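Local coordinates for protein RTX toxin (Vibrio vulnificus CMCP6, PDB 6A7H) that probably acts as a Ras/Rap1-specific endopeptidase, a toxin that inactivates these small GTPases, at residues Gly304-Glu309 and Leu457-Leu462; Ile336-Leu341 and Val432-Lys437. One frame throughout, in Å; residues are numbered along the deposited sequence.

Contact 1. Residues Gly304-Glu309 and Leu457-Leu462; sequences GLLIGE and LDLPAL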
loop_
_atom_site.group_PDB
_atom_site.type_symbol
_atom_site.label_atom_id
_atom_site.label_comp_id
_atom_site.label_asym_id
_atom_site.label_seq_id
_atom_site.Cartn_x
_atom_site.Cartn_y
_atom_site.Cartn_z
ATOM N N GLY A 304 0.059 -25.120 8.110
ATOM C CA GLY A 304 1.413 -24.658 7.893
ATOM C C GLY A 304 2.204 -24.371 9.153
ATOM O O GLY A 304 1.732 -24.622 10.265
ATOM N N LEU A 305 3.424 -23.871 8.952
ATOM C CA LEU A 305 4.313 -23.428 10.021
ATOM C C LEU A 305 4.597 -21.942 9.932
ATOM O O LEU A 305 4.866 -21.434 8.844
ATOM C CB LEU A 305 5.657 -24.146 9.959
ATOM C CG LEU A 305 5.780 -25.644 10.097
ATOM C CD1 LEU A 305 7.244 -25.956 10.307
ATOM C CD2 LEU A 305 4.961 -26.093 11.270
ATOM N N LEU A 306 4.589 -21.258 11.072
ATOM C CA LEU A 306 4.985 -19.855 11.128
ATOM C C LEU A 306 6.261 -19.728 11.936
ATOM O O LEU A 306 6.273 -19.990 13.140
ATOM C CB LEU A 306 3.879 -18.977 11.745
ATOM C CG LEU A 306 2.563 -18.857 10.959
ATOM C CD1 LEU A 306 1.513 -18.076 11.750
ATOM C CD2 LEU A 306 2.806 -18.206 9.603
ATOM N N ILE A 307 7.340 -19.331 11.277
ATOM C CA ILE A 307 8.598 -19.170 11.976
ATOM C C ILE A 307 8.990 -17.704 12.114
ATOM O O ILE A 307 8.999 -16.960 11.142
ATOM C CB ILE A 307 9.717 -19.937 11.281
ATOM C CG1 ILE A 307 9.349 -21.424 11.222
ATOM C CG2 ILE A 307 11.026 -19.728 12.032
ATOM C CD1 ILE A 307 10.414 -22.317 10.583
ATOM N N GLY A 308 9.304 -17.296 13.341
ATOM C CA GLY A 308 9.694 -15.926 13.612
ATOM C C GLY A 308 11.153 -15.652 13.305
ATOM O O GLY A 308 11.999 -16.545 13.395
ATOM N N GLU A 309 11.444 -14.414 12.919
ATOM C CA GLU A 309 12.813 -13.964 12.733
ATOM C C GLU A 309 12.970 -12.676 13.511
ATOM O O GLU A 309 12.115 -11.796 13.448
ATOM C CB GLU A 309 13.163 -13.758 11.247
ATOM C CG GLU A 309 14.606 -13.296 11.028
ATOM C CD GLU A 309 14.978 -13.073 9.561
ATOM O OE1 GLU A 309 14.747 -13.979 8.718
ATOM O OE2 GLU A 309 15.535 -11.993 9.259
ATOM N N LEU A 457 -4.341 -16.898 10.412
ATOM C CA LEU A 457 -4.132 -18.228 9.818
ATOM C C LEU A 457 -4.355 -19.395 10.788
ATOM O O LEU A 457 -4.095 -20.551 10.438
ATOM C CB LEU A 457 -2.724 -18.326 9.244
ATOM C CG LEU A 457 -2.329 -17.318 8.161
ATOM C CD1 LEU A 457 -0.892 -17.494 7.779
ATOM C CD2 LEU A 457 -3.232 -17.449 6.932
ATOM N N ASP A 458 -4.830 -19.089 11.999
ATOM C CA ASP A 458 -5.107 -20.106 13.021
ATOM C C ASP A 458 -3.861 -20.957 13.352
ATOM O O ASP A 458 -3.935 -22.184 13.470
ATOM C CB ASP A 458 -6.283 -20.996 12.577
ATOM C CG ASP A 458 -6.831 -21.875 13.712
ATOM O OD1 ASP A 458 -6.640 -21.534 14.899
ATOM O OD2 ASP A 458 -7.464 -22.908 13.415
ATOM N N LEU A 459 -2.718 -20.297 13.505
ATOM C CA LEU A 459 -1.470 -20.999 13.793
ATOM C C LEU A 459 -0.695 -20.376 14.953
ATOM O O LEU A 459 -0.827 -19.182 15.224
ATOM C CB LEU A 459 -0.587 -21.033 12.546
ATOM C CG LEU A 459 -1.110 -21.815 11.340
ATOM C CD1 LEU A 459 -0.112 -21.706 10.178
ATOM C CD2 LEU A 459 -1.364 -23.264 11.707
ATOM N N PRO A 460 0.124 -21.190 15.645
ATOM C CA PRO A 460 1.008 -20.652 16.685
ATOM C C PRO A 460 2.245 -19.997 16.075
ATOM O O PRO A 460 2.607 -20.292 14.939
ATOM C CB PRO A 460 1.379 -21.893 17.494
ATOM C CG PRO A 460 1.384 -22.988 16.471
ATOM C CD PRO A 460 0.258 -22.651 15.512
ATOM N N ALA A 461 2.887 -19.100 16.810
ATOM C CA ALA A 461 4.137 -18.517 16.337
ATOM C C ALA A 461 5.292 -19.358 16.864
ATOM O O ALA A 461 5.322 -19.692 18.052
ATOM C CB ALA A 461 4.271 -17.061 16.790
ATOM N N LEU A 462 6.235 -19.689 15.991
ATOM C CA LEU A 462 7.324 -20.597 16.348
ATOM C C LEU A 462 8.727 -19.978 16.290
ATOM O O LEU A 462 8.973 -18.961 15.628
ATOM C CB LEU A 462 7.297 -21.828 15.437
ATOM C CG LEU A 462 5.995 -22.629 15.374
ATOM C CD1 LEU A 462 6.076 -23.728 14.313
ATOM C CD2 LEU A 462 5.685 -23.213 16.738
HETATM O O HOH W 1 2.925 -22.267 13.071
#
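Strand 304-309, an outermost strand of the four-stranded parallel sheet, is met along its outer edge by the chain that runs from the end of helix 453-457 into strand 461-464, a buried contact made by two direct backbone bonds, one water and a set of leucines. The backbones join at a single bridge, I307 with L462. L462 N gives its hydrogen to L306 O at 2.9 Å in a bent bond (N-H...O 138°), while G308 N reaches L462 O at 2.8 Å almost straight (169°). Toward P460 the two backbones part, and a water bridges them, accepting from L306 N and donating to P460 O. D458, with positive phi, closes helix 453-457 in a Schellman motif, and the turn sends the chain out to the sheet edge. Helix, turn and edge thus meet in the part of the chain related to the C2 domain of Pasteurella multocida toxin, where L457 just before D458 and L459 just after it both direct their side chains at the strand. L306 answers them with CG opposite its carbonyl carbon, beside the backbone N (chi1 -65°), and its two methyls spread between them: CD1 packs on L459 CB at 3.7 Å, the two side chains crossing at about a right angle, and CD2 meets L457 CD1 more loosely at 4.2 Å. L459 itself sends CD1 onto the carbonyl of G304, 3.5 Å from G304 O. On the other face of the strand L305 CD2 touches L462 CD1, and helix 290-298 packs on both through L298.

Contact 2. Residues Ile336-Leu341 and Val432-Lys437; sequences IGLLHL and VAIYGK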
loop_
_atom_site.group_PDB
_atom_site.type_symbol
_atom_site.label_atom_id
_atom_site.label_comp_id
_atom_site.label_asym_id
_atom_site.label_seq_id
_atom_site.Cartn_x
_atom_site.Cartn_y
_atom_site.Cartn_z
ATOM N N ILE A 336 7.045 -22.226 0.346
ATOM C CA ILE A 336 7.881 -21.503 1.295
ATOM C C ILE A 336 7.606 -19.997 1.220
ATOM O O ILE A 336 7.713 -19.389 0.158
ATOM C CB ILE A 336 9.355 -21.770 1.031
ATOM C CG1 ILE A 336 9.679 -23.244 1.326
ATOM C CG2 ILE A 336 10.206 -20.842 1.864
ATOM C CD1 ILE A 336 10.870 -23.788 0.539
ATOM N N GLY A 337 7.235 -19.394 2.338
ATOM C CA GLY A 337 6.893 -17.984 2.321
ATOM C C GLY A 337 7.934 -17.115 3.004
ATOM O O GLY A 337 8.433 -17.438 4.095
ATOM N N LEU A 338 8.244 -15.992 2.366
ATOM C CA LEU A 338 9.259 -15.072 2.862
ATOM C C LEU A 338 8.670 -13.679 3.020
ATOM O O LEU A 338 8.228 -13.080 2.039
ATOM C CB LEU A 338 10.463 -15.019 1.902
ATOM C CG LEU A 338 11.154 -16.334 1.519
ATOM C CD1 LEU A 338 12.378 -16.056 0.661
ATOM C CD2 LEU A 338 11.527 -17.191 2.746
ATOM N N LEU A 339 8.669 -13.156 4.242
ATOM C CA LEU A 339 8.282 -11.764 4.446
ATOM C C LEU A 339 9.373 -10.851 3.874
ATOM O O LEU A 339 9.156 -9.659 3.658
ATOM C CB LEU A 339 8.043 -11.465 5.938
ATOM C CG LEU A 339 7.523 -10.057 6.269
ATOM C CD1 LEU A 339 6.158 -9.750 5.583
ATOM C CD2 LEU A 339 7.465 -9.847 7.766
ATOM N N HIS A 340 10.544 -11.428 3.611
ATOM C CA HIS A 340 11.701 -10.678 3.131
ATOM C C HIS A 340 11.509 -10.016 1.763
ATOM O O HIS A 340 12.175 -9.026 1.441
ATOM C CB HIS A 340 12.927 -11.604 3.081
ATOM C CG HIS A 340 13.165 -12.364 4.350
ATOM N ND1 HIS A 340 12.399 -13.449 4.723
ATOM C CD2 HIS A 340 14.090 -12.198 5.333
ATOM C CE1 HIS A 340 12.841 -13.920 5.879
ATOM N NE2 HIS A 340 13.862 -13.176 6.272
ATOM N N LEU A 341 10.607 -10.565 0.962
ATOM C CA LEU A 341 10.353 -10.064 -0.382
ATOM C C LEU A 341 8.911 -9.555 -0.531
ATOM O O LEU A 341 7.982 -10.104 0.073
ATOM C CB LEU A 341 10.637 -11.161 -1.412
ATOM C CG LEU A 341 12.059 -11.711 -1.348
ATOM C CD1 LEU A 341 12.237 -12.899 -2.321
ATOM C CD2 LEU A 341 13.076 -10.595 -1.656
ATOM N N VAL A 432 5.479 -23.337 4.890
ATOM C CA VAL A 432 6.323 -22.836 5.952
ATOM C C VAL A 432 6.604 -21.377 5.591
ATOM O O VAL A 432 7.069 -21.063 4.498
ATOM C CB VAL A 432 7.630 -23.653 6.109
ATOM C CG1 VAL A 432 8.379 -23.737 4.797
ATOM C CG2 VAL A 432 8.519 -23.062 7.203
ATOM N N ALA A 433 6.261 -20.477 6.493
ATOM C CA ALA A 433 6.426 -19.070 6.217
ATOM C C ALA A 433 7.315 -18.458 7.293
ATOM O O ALA A 433 7.252 -18.849 8.459
ATOM C CB ALA A 433 5.071 -18.381 6.153
ATOM N N ILE A 434 8.165 -17.526 6.891
ATOM C CA ILE A 434 9.035 -16.846 7.828
ATOM C C ILE A 434 8.663 -15.367 7.892
ATOM O O ILE A 434 8.796 -14.642 6.896
ATOM C CB ILE A 434 10.505 -17.009 7.436
ATOM C CG1 ILE A 434 10.898 -18.491 7.489
ATOM C CG2 ILE A 434 11.393 -16.205 8.373
ATOM C CD1 ILE A 434 12.198 -18.801 6.794
ATOM N N TYR A 435 8.183 -14.945 9.064
ATOM C CA TYR A 435 7.812 -13.550 9.353
ATOM C C TYR A 435 8.688 -12.924 10.441
ATOM O O TYR A 435 9.209 -13.618 11.318
ATOM C CB TYR A 435 6.361 -13.468 9.812
ATOM C CG TYR A 435 5.312 -13.645 8.737
ATOM C CD1 TYR A 435 4.907 -14.910 8.318
ATOM C CD2 TYR A 435 4.697 -12.542 8.169
ATOM C CE1 TYR A 435 3.937 -15.053 7.332
ATOM C CE2 TYR A 435 3.736 -12.678 7.193
ATOM C CZ TYR A 435 3.361 -13.921 6.775
ATOM O OH TYR A 435 2.397 -14.011 5.804
ATOM N N GLY A 436 8.831 -11.607 10.400
ATOM C CA GLY A 436 9.391 -10.883 11.529
ATOM C C GLY A 436 8.409 -11.000 12.687
ATOM O O GLY A 436 7.187 -11.057 12.466
ATOM N N LYS A 437 8.925 -11.034 13.916
ATOM C CA LYS A 437 8.072 -11.340 15.068
ATOM C C LYS A 437 6.956 -10.317 15.331
ATOM O O LYS A 437 5.978 -10.630 16.004
ATOM C CB LYS A 437 8.925 -11.508 16.333
ATOM C CG LYS A 437 9.527 -12.903 16.476
ATOM C CD LYS A 437 9.890 -13.284 17.922
ATOM C CE LYS A 437 10.131 -12.085 18.824
ATOM N NZ LYS A 437 10.260 -12.484 20.260
#
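Strands 333-338 and 430-436 run parallel here, their axes 4.6 Å apart and only 11° from aligned, with I336, G337 and L338 in register with V432, A433 and I434. The ladder has three rungs: G337 N to V432 O (2.7 Å), I434 N to G337 O, and L339 N to I434 O (3.0 Å). G337 both gives and takes, and lacking a side chain it lets the backbones close to 4.1 Å between G337 CA and A433 CA, next to the small A433. This is the central strand pair of a parallel sheet with helices on its two faces, an alpha/beta layout; helix 405-422 covers A433 and Y435, and the beta-branched I336, V432 and I434, suited to extended strands, make the apolar face under helix 316-323. On that face I336 and V432 lie side by side, CG1 to CG1 at 3.7 Å. From L338 to L341 the chain makes a type I turn. L339 swings back from it, CG anti to the backbone N (chi1 -175°), which carries CD2 to within 3.4 Å of G436 N and 3.9 Å of Y435 CD2. The H340 ring brings CE1, at its edge, to I434 CG2 at 3.7 Å, while its NE2 is hydrogen-bonded to E309 OE1.

How the contacts relate
The two contacts lie about 10 Å apart, centre to centre, and share one parallel sheet, whose strand order is 304-309, 430-436, 333-338, 386-391. Contact 2 joins its two middle strands; contact 1 ties the 304-309 edge to the later strand 461-464, which pairs with 470-473 in a separate sheet. Along the chain the order is 304-309, 336-341, 432-437, 457-462, so contact 1 encloses contact 2. Strand 430-436 links them directly, I307 N lying 2.9 Å from A433 O, a probable hydrogen bond. The C-terminal ends of strands 304-309 and 333-338 meet over 430-436. Together the contacts join the sheet from its middle to its 304-309 edge and bring segment 457-462 onto that edge, within one family region.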